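Local coordinates for protein tRNA-5-methyluridine(54) 2-sulfurtransferase (Pyrococcus horikoshii, PDB 3VRH) that catalyses the ATP-dependent 2-thiolation of 5-methyluridine 54 in the T loop of tRNA, a modification that stabilises tRNAs of thermophiles, at residues E24-Y29 and E201-A206; E9-I14 and A208-L213. All blocks are in the same frame, centred on the assembly; numbering follows the deposited sequence.

Contact 1: E24-Y29 and E201-A206; sequences EHFKEY and EREVVA. With ZN (zinc ion), chain B.
A buried carboxylate, that of Glu203, is held by a tyrosine hydroxyl in the seam between two helices whose short axes come no closer than 11.0 Å. Tyr29 OH donates to Glu203 OE2 over 2.7 Å, meeting the syn side of that oxygen but 29° out of the carboxylate plane. The two side chains cross at about a right angle, with ring and carboxylate turned 70° against each other; the acid lies at the edge of the ring, near its plane. Tyr29 has CG anti to its own backbone N (chi1 154°), which carries the ring toward helix 201-211, while Glu203 is extended beyond CG and points its carboxylate toward the hydroxyl. Lys33, one helical turn further on, also bonds to Tyr29 OH, and its nearby positive charge would probably help to keep the glutamate ionised. A phenylalanine in place of Tyr29 would probably leave Glu203 OE2 without this buried donor and Lys33 without its hydroxyl partner.

Phe26 packs beside this pair. The edge of its ring enters beside helix 201-211, with CZ lying 3.4 Å from the backbone Glu203 O, close to the ring plane. Next to it, Phe26 CE2 packs at 3.7 Å on Ala206 CB, a methyl small enough to let the ring approach the helix backbone. Ile12 and Tyr207 also touch the Phe26 side chain.

The preceding residue, His25, turns to the other side of its helix, where ND1 binds the zinc ion at 2.2 Å. Cys3, Cys6 and Cys22 complete this Cys3His zinc site of the N-terminal LIM-like domain, whose helix is thus packed against the PP-loop ATPase domain.

Contact 2: E9-I14 and A208-L213; sequences EAYIKI and ALAVGL
Tyr11 reaches across to helix 201-211 with the far end of its ring, and its hydroxyl does most of the touching. The oxygen sits beside the last turns of the helix, where Tyr11 OH lies 3.6 Å from Ala210 N and 3.9 Å from Leu209 CB. The ring behind it leans obliquely on a methyl group, with Tyr11 CE2 4.1 Å from Ala210 CB. With CG anti to the backbone nitrogen (chi1 171°), the phenol is carried from its backbone toward the helix; Tyr11 CA and Ala210 CA are 9.2 Å apart. The hydroxyl makes its hydrogen bond one turn earlier on the same helix, to the carbonyl oxygen of Ala206.

The closer packing is at Ala210, which meets both ring and hydroxyl with its methyl and also brings its backbone N up to the oxygen. On the looser side stands Leu209, an exposed residue that crosses Tyr11 at about a right angle and meets its hydroxyl through CB alone. Only 87 Å² is buried between the two segments, and the contact lies at the protein surface. Beyond it the helix finishes in a Schellman motif: Gly212 takes a positive phi of 78°, Leu213 N bonds to Ala208 O at 2.9 Å, and the bond from Gly212 N to Leu209 O is weak. Leu213 then turns inward onto Val62 and Tyr65 of helix 58-69.

In the backbone, Tyr11 and Ile12 both face Leu21 in a classic beta bulge of the two-stranded zinc-domain hairpin, and the Tyr11 side chain also touches Glu23. The chemistry here is one of sparse van der Waals contact around a polar tip, consistent with the phenol being positioned largely by its hydrogen bond to Ala206 O.

From the N terminus, the chain first supplies 9-14, leading into the hairpin of strands 12-14 and 19-21, and then 24-29 near the start of helix 23-40. It next runs through most of the PP-loop domain before helix 201-211 returns to both. Contact 1 closes a loop of 171 intervening residues; contact 2 closes a longer one that encloses it, so the two nest without crossing. Their centres are only 5 Å apart. Together they tie the N-terminal hairpin and the helix that follows it to one PP-loop helix. Arg202 NH2 joins them too, probably hydrogen-bonding to Lys13 O at 2.8 Å.

Contact 1: E24-Y29 and E201-A206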
ATOM      1  N   GLU A  24     -23.466  -3.302  27.612  1.00 32.74           N
ATOM      2  CA  GLU A  24     -24.477  -4.188  27.041  1.00 27.47           C
ATOM      3  C   GLU A  24     -24.887  -3.759  25.650  1.00 30.21           C
ATOM      4  O   GLU A  24     -25.102  -4.597  24.774  1.00 31.95           O
ATOM      5  CB  GLU A  24     -25.692  -4.293  27.957  1.00 31.30           C
ATOM      6  CG  GLU A  24     -25.426  -5.123  29.206  1.00 39.48           C
ATOM      7  CD  GLU A  24     -25.001  -6.550  28.878  1.00 42.15           C
ATOM      8  OE1 GLU A  24     -25.618  -7.168  27.977  1.00 43.27           O
ATOM      9  OE2 GLU A  24     -24.045  -7.049  29.512  1.00 47.44           O
ATOM     10  N   HIS A  25     -24.986  -2.449  25.437  1.00 32.60           N
ATOM     11  CA  HIS A  25     -25.335  -1.933  24.120  1.00 30.28           C
ATOM     12  C   HIS A  25     -24.177  -2.044  23.141  1.00 32.86           C
ATOM     13  O   HIS A  25     -24.400  -2.108  21.931  1.00 30.82           O
ATOM     14  CB  HIS A  25     -25.883  -0.498  24.175  1.00 30.59           C
ATOM     15  CG  HIS A  25     -27.329  -0.439  24.542  1.00 34.85           C
ATOM     16  ND1 HIS A  25     -27.766   0.064  25.742  1.00 33.49           N
ATOM     17  CD2 HIS A  25     -28.432  -0.894  23.903  1.00 37.94           C
ATOM     18  CE1 HIS A  25     -29.078  -0.045  25.821  1.00 36.16           C
ATOM     19  NE2 HIS A  25     -29.510  -0.628  24.718  1.00 37.16           N
ATOM     20  N   PHE A  26     -22.948  -2.066  23.660  1.00 28.59           N
ATOM     21  CA  PHE A  26     -21.802  -2.351  22.804  1.00 28.00           C
ATOM     22  C   PHE A  26     -21.825  -3.804  22.327  1.00 27.59           C
ATOM     23  O   PHE A  26     -21.611  -4.078  21.142  1.00 23.81           O
ATOM     24  CB  PHE A  26     -20.478  -2.075  23.519  1.00 29.78           C
ATOM     25  CG  PHE A  26     -19.292  -2.615  22.784  1.00 31.60           C
ATOM     26  CD1 PHE A  26     -18.917  -2.075  21.554  1.00 27.10           C
ATOM     27  CD2 PHE A  26     -18.568  -3.680  23.297  1.00 31.16           C
ATOM     28  CE1 PHE A  26     -17.828  -2.580  20.861  1.00 30.12           C
ATOM     29  CE2 PHE A  26     -17.477  -4.193  22.609  1.00 29.17           C
ATOM     30  CZ  PHE A  26     -17.106  -3.645  21.387  1.00 30.01           C
ATOM     31  N   LYS A  27     -22.068  -4.729  23.263  1.00 27.14           N
ATOM     32  CA  LYS A  27     -22.162  -6.156  22.942  1.00 25.32           C
ATOM     33  C   LYS A  27     -23.170  -6.353  21.824  1.00 27.99           C
ATOM     34  O   LYS A  27     -22.891  -7.018  20.821  1.00 27.75           O
ATOM     35  CB  LYS A  27     -22.563  -6.963  24.183  1.00 27.48           C
ATOM     36  CG  LYS A  27     -21.370  -7.278  25.087  1.00 32.10           C
ATOM     37  CD  LYS A  27     -21.755  -7.610  26.536  1.00 34.23           C
ATOM     38  CE  LYS A  27     -22.745  -8.749  26.650  1.00 40.92           C
ATOM     39  NZ  LYS A  27     -22.857  -9.229  28.078  1.00 44.92           N
ATOM     40  N   GLU A  28     -24.334  -5.734  22.003  1.00 30.13           N
ATOM     41  CA  GLU A  28     -25.416  -5.785  21.026  1.00 28.82           C
ATOM     42  C   GLU A  28     -25.001  -5.211  19.674  1.00 30.35           C
ATOM     43  O   GLU A  28     -25.227  -5.832  18.630  1.00 28.96           O
ATOM     44  CB  GLU A  28     -26.642  -5.048  21.576  1.00 33.57           C
ATOM     45  CG  GLU A  28     -27.791  -4.944  20.590  1.00 39.07           C
ATOM     46  CD  GLU A  28     -29.090  -4.428  21.222  1.00 49.73           C
ATOM     47  OE1 GLU A  28     -29.057  -3.890  22.354  1.00 46.08           O
ATOM     48  OE2 GLU A  28     -30.153  -4.567  20.575  1.00 55.69           O
ATOM     49  N   TYR A  29     -24.384  -4.032  19.689  1.00 26.19           N
ATOM     50  CA  TYR A  29     -23.860  -3.452  18.452  1.00 28.88           C
ATOM     51  C   TYR A  29     -22.890  -4.419  17.760  1.00 29.65           C
ATOM     52  O   TYR A  29     -22.953  -4.631  16.540  1.00 28.77           O
ATOM     53  CB  TYR A  29     -23.196  -2.099  18.740  1.00 28.43           C
ATOM     54  CG  TYR A  29     -22.110  -1.686  17.768  1.00 31.70           C
ATOM     55  CD1 TYR A  29     -20.789  -2.068  17.982  1.00 27.70           C
ATOM     56  CD2 TYR A  29     -22.398  -0.900  16.653  1.00 32.20           C
ATOM     57  CE1 TYR A  29     -19.787  -1.704  17.107  1.00 29.37           C
ATOM     58  CE2 TYR A  29     -21.397  -0.518  15.762  1.00 27.57           C
ATOM     59  CZ  TYR A  29     -20.088  -0.923  16.001  1.00 36.24           C
ATOM     60  OH  TYR A  29     -19.062  -0.577  15.147  1.00 31.71           O
ATOM     61  N   GLU A 201     -10.072  -4.284  15.331  1.00 22.98           N
ATOM     62  CA  GLU A 201      -9.331  -5.023  16.333  1.00 24.07           C
ATOM     63  C   GLU A 201      -9.622  -4.460  17.717  1.00 25.07           C
ATOM     64  O   GLU A 201      -9.736  -5.192  18.698  1.00 22.90           O
ATOM     65  CB  GLU A 201      -7.825  -5.017  16.040  1.00 24.83           C
ATOM     66  CG  GLU A 201      -7.050  -5.858  17.056  1.00 23.67           C
ATOM     67  CD  GLU A 201      -5.695  -6.316  16.570  1.00 27.66           C
ATOM     68  OE1 GLU A 201      -5.235  -5.857  15.500  1.00 32.53           O
ATOM     69  OE2 GLU A 201      -5.090  -7.150  17.262  1.00 30.72           O
ATOM     70  N   ARG A 202      -9.761  -3.146  17.774  1.00 22.92           N
ATOM     71  CA  ARG A 202     -10.114  -2.448  18.998  1.00 24.65           C
ATOM     72  C   ARG A 202     -11.501  -2.889  19.516  1.00 23.30           C
ATOM     73  O   ARG A 202     -11.697  -3.093  20.721  1.00 20.96           O
ATOM     74  CB  ARG A 202     -10.084  -0.961  18.681  1.00 23.80           C
ATOM     75  CG  ARG A 202     -10.561  -0.042  19.735  1.00 27.38           C
ATOM     76  CD  ARG A 202     -10.847   1.314  19.075  1.00 27.08           C
ATOM     77  NE  ARG A 202     -11.447   2.206  20.044  1.00 31.41           N
ATOM     78  CZ  ARG A 202     -12.660   2.739  19.935  1.00 28.64           C
ATOM     79  NH1 ARG A 202     -13.403   2.497  18.865  1.00 32.05           N
ATOM     80  NH2 ARG A 202     -13.107   3.546  20.892  1.00 32.16           N
ATOM     81  N   GLU A 203     -12.458  -3.061  18.607  1.00 20.32           N
ATOM     82  CA  GLU A 203     -13.787  -3.553  19.010  1.00 24.70           C
ATOM     83  C   GLU A 203     -13.722  -5.010  19.494  1.00 22.37           C
ATOM     84  O   GLU A 203     -14.396  -5.382  20.438  1.00 23.14           O
ATOM     85  CB  GLU A 203     -14.791  -3.387  17.870  1.00 23.81           C
ATOM     86  CG  GLU A 203     -15.077  -1.930  17.594  1.00 24.41           C
ATOM     87  CD  GLU A 203     -15.903  -1.703  16.359  1.00 26.43           C
ATOM     88  OE1 GLU A 203     -15.833  -2.519  15.415  1.00 25.14           O
ATOM     89  OE2 GLU A 203     -16.622  -0.686  16.335  1.00 25.22           O
ATOM     90  N   VAL A 204     -12.882  -5.818  18.851  1.00 23.32           N
ATOM     91  CA  VAL A 204     -12.681  -7.195  19.283  1.00 21.86           C
ATOM     92  C   VAL A 204     -12.125  -7.247  20.701  1.00 26.74           C
ATOM     93  O   VAL A 204     -12.680  -7.945  21.567  1.00 21.48           O
ATOM     94  CB  VAL A 204     -11.785  -7.984  18.322  1.00 22.53           C
ATOM     95  CG1 VAL A 204     -11.480  -9.360  18.887  1.00 22.88           C
ATOM     96  CG2 VAL A 204     -12.447  -8.095  16.945  1.00 20.89           C
ATOM     97  N   VAL A 205     -11.046  -6.506  20.947  1.00 23.67           N
ATOM     98  CA  VAL A 205     -10.521  -6.390  22.306  1.00 23.62           C
ATOM     99  C   VAL A 205     -11.620  -5.993  23.293  1.00 27.13           C
ATOM    100  O   VAL A 205     -11.808  -6.653  24.325  1.00 27.71           O
ATOM    101  CB  VAL A 205      -9.347  -5.388  22.409  1.00 23.00           C
ATOM    102  CG1 VAL A 205      -9.021  -5.098  23.888  1.00 22.53           C
ATOM    103  CG2 VAL A 205      -8.121  -5.935  21.689  1.00 22.65           C
ATOM    104  N   ALA A 206     -12.370  -4.947  22.969  1.00 23.82           N
ATOM    105  CA  ALA A 206     -13.424  -4.498  23.870  1.00 25.48           C
ATOM    106  C   ALA A 206     -14.517  -5.560  24.099  1.00 25.70           C
ATOM    107  O   ALA A 206     -15.082  -5.678  25.191  1.00 25.23           O
ATOM    108  CB  ALA A 206     -14.021  -3.180  23.379  1.00 28.25           C
TER
HETATM  109 ZN    ZN B 401     -26.729   1.538  27.049  1.00 34.07          ZN

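Contact 2: E9-I14 and A208-L213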
ATOM      1  N   GLU A   9     -23.212   4.371  32.143  1.00 42.16           N
ATOM      2  CA  GLU A   9     -21.931   4.976  31.786  1.00 47.23           C
ATOM      3  C   GLU A   9     -21.385   4.394  30.475  1.00 38.68           C
ATOM      4  O   GLU A   9     -21.501   3.191  30.211  1.00 34.33           O
ATOM      5  CB  GLU A   9     -20.917   4.796  32.917  1.00 46.06           C
ATOM      6  CG  GLU A   9     -19.698   5.716  32.787  1.00 64.62           C
ATOM      7  CD  GLU A   9     -18.806   5.711  34.027  1.00 76.72           C
ATOM      8  OE1 GLU A   9     -18.863   4.729  34.803  1.00 86.62           O
ATOM      9  OE2 GLU A   9     -18.053   6.693  34.227  1.00 76.94           O
ATOM     10  N   ALA A  10     -20.803   5.255  29.653  1.00 38.37           N
ATOM     11  CA  ALA A  10     -20.256   4.829  28.371  1.00 35.11           C
ATOM     12  C   ALA A  10     -19.140   3.822  28.594  1.00 34.42           C
ATOM     13  O   ALA A  10     -18.310   3.993  29.479  1.00 36.43           O
ATOM     14  CB  ALA A  10     -19.746   6.030  27.597  1.00 35.49           C
ATOM     15  N   TYR A  11     -19.124   2.757  27.809  1.00 33.35           N
ATOM     16  CA  TYR A  11     -18.062   1.769  27.923  1.00 32.94           C
ATOM     17  C   TYR A  11     -17.040   1.985  26.826  1.00 31.83           C
ATOM     18  O   TYR A  11     -15.855   1.710  26.997  1.00 30.83           O
ATOM     19  CB  TYR A  11     -18.645   0.370  27.814  1.00 32.83           C
ATOM     20  CG  TYR A  11     -17.636  -0.755  27.693  1.00 33.70           C
ATOM     21  CD1 TYR A  11     -16.774  -1.053  28.739  1.00 32.35           C
ATOM     22  CD2 TYR A  11     -17.581  -1.551  26.547  1.00 29.11           C
ATOM     23  CE1 TYR A  11     -15.872  -2.091  28.646  1.00 37.86           C
ATOM     24  CE2 TYR A  11     -16.686  -2.604  26.448  1.00 26.80           C
ATOM     25  CZ  TYR A  11     -15.829  -2.869  27.504  1.00 36.71           C
ATOM     26  OH  TYR A  11     -14.916  -3.911  27.440  1.00 33.74           O
ATOM     27  N   ILE A  12     -17.507   2.480  25.690  1.00 32.46           N
ATOM     28  CA  ILE A  12     -16.632   2.683  24.555  1.00 32.79           C
ATOM     29  C   ILE A  12     -17.238   3.713  23.597  1.00 34.73           C
ATOM     30  O   ILE A  12     -18.461   3.881  23.562  1.00 34.94           O
ATOM     31  CB  ILE A  12     -16.389   1.342  23.841  1.00 33.68           C
ATOM     32  CG1 ILE A  12     -15.355   1.489  22.716  1.00 28.21           C
ATOM     33  CG2 ILE A  12     -17.705   0.762  23.342  1.00 31.07           C
ATOM     34  CD1 ILE A  12     -14.978   0.171  22.072  1.00 30.84           C
ATOM     35  N   LYS A  13     -16.387   4.423  22.855  1.00 32.29           N
ATOM     36  CA  LYS A  13     -16.849   5.302  21.778  1.00 37.11           C
ATOM     37  C   LYS A  13     -16.737   4.611  20.422  1.00 33.64           C
ATOM     38  O   LYS A  13     -15.676   4.141  20.045  1.00 32.74           O
ATOM     39  CB  LYS A  13     -16.082   6.624  21.763  1.00 38.12           C
ATOM     40  CG  LYS A  13     -16.532   7.576  20.648  1.00 47.15           C
ATOM     41  CD  LYS A  13     -15.898   8.960  20.805  1.00 55.90           C
ATOM     42  CE  LYS A  13     -16.481   9.973  19.822  1.00 63.50           C
ATOM     43  NZ  LYS A  13     -15.907   9.862  18.442  1.00 61.53           N
ATOM     44  N   ILE A  14     -17.856   4.514  19.717  1.00 34.12           N
ATOM     45  CA  ILE A  14     -17.883   3.929  18.387  1.00 35.03           C
ATOM     46  C   ILE A  14     -17.835   5.085  17.398  1.00 36.31           C
ATOM     47  O   ILE A  14     -18.569   6.064  17.559  1.00 38.13           O
ATOM     48  CB  ILE A  14     -19.176   3.109  18.159  1.00 30.35           C
ATOM     49  CG1 ILE A  14     -19.310   2.008  19.217  1.00 29.51           C
ATOM     50  CG2 ILE A  14     -19.214   2.528  16.740  1.00 27.91           C
ATOM     51  CD1 ILE A  14     -18.114   1.086  19.275  1.00 28.36           C
ATOM     52  N   ALA A 208     -14.244  -9.040  23.859  1.00 24.08           N
ATOM     53  CA  ALA A 208     -13.688 -10.099  24.696  1.00 27.33           C
ATOM     54  C   ALA A 208     -13.698  -9.733  26.173  1.00 26.18           C
ATOM     55  O   ALA A 208     -14.053 -10.533  27.022  1.00 28.37           O
ATOM     56  CB  ALA A 208     -12.275 -10.421  24.273  1.00 23.92           C
ATOM     57  N   LEU A 209     -13.284  -8.518  26.474  1.00 28.72           N
ATOM     58  CA  LEU A 209     -13.185  -8.085  27.854  1.00 30.13           C
ATOM     59  C   LEU A 209     -14.580  -7.938  28.432  1.00 29.16           C
ATOM     60  O   LEU A 209     -14.803  -8.250  29.598  1.00 30.06           O
ATOM     61  CB  LEU A 209     -12.390  -6.778  27.941  1.00 29.41           C
ATOM     62  CG  LEU A 209     -11.026  -6.972  27.245  1.00 37.33           C
ATOM     63  CD1 LEU A 209     -10.102  -5.743  27.323  1.00 42.29           C
ATOM     64  CD2 LEU A 209     -10.324  -8.256  27.755  1.00 38.20           C
ATOM     65  N   ALA A 210     -15.522  -7.498  27.603  1.00 30.72           N
ATOM     66  CA  ALA A 210     -16.899  -7.322  28.056  1.00 28.49           C
ATOM     67  C   ALA A 210     -17.542  -8.654  28.409  1.00 30.79           C
ATOM     68  O   ALA A 210     -18.291  -8.739  29.368  1.00 28.46           O
ATOM     69  CB  ALA A 210     -17.726  -6.579  27.023  1.00 27.22           C
ATOM     70  N   VAL A 211     -17.237  -9.702  27.653  1.00 28.70           N
ATOM     71  CA  VAL A 211     -17.863 -10.994  27.915  1.00 30.52           C
ATOM     72  C   VAL A 211     -17.004 -11.918  28.785  1.00 35.19           C
ATOM     73  O   VAL A 211     -17.367 -13.064  29.007  1.00 30.37           O
ATOM     74  CB  VAL A 211     -18.276 -11.728  26.621  1.00 27.55           C
ATOM     75  CG1 VAL A 211     -19.384 -10.960  25.904  1.00 30.02           C
ATOM     76  CG2 VAL A 211     -17.072 -11.936  25.703  1.00 28.11           C
ATOM     77  N   GLY A 212     -15.867 -11.425  29.271  1.00 31.14           N
ATOM     78  CA  GLY A 212     -15.064 -12.199  30.203  1.00 28.27           C
ATOM     79  C   GLY A 212     -14.226 -13.287  29.556  1.00 28.69           C
ATOM     80  O   GLY A 212     -13.829 -14.249  30.216  1.00 27.83           O
ATOM     81  N   LEU A 213     -13.951 -13.132  28.265  1.00 27.17           N
ATOM     82  CA  LEU A 213     -13.022 -14.009  27.574  1.00 22.74           C
ATOM     83  C   LEU A 213     -11.579 -13.616  27.897  1.00 24.60           C
ATOM     84  O   LEU A 213     -11.210 -12.454  27.797  1.00 27.73           O
ATOM     85  CB  LEU A 213     -13.264 -13.966  26.059  1.00 22.44           C
ATOM     86  CG  LEU A 213     -14.413 -14.806  25.496  1.00 23.28           C
ATOM     87  CD1 LEU A 213     -14.759 -14.291  24.092  1.00 23.40           C
ATOM     88  CD2 LEU A 213     -14.052 -16.302  25.465  1.00 19.63           C
TER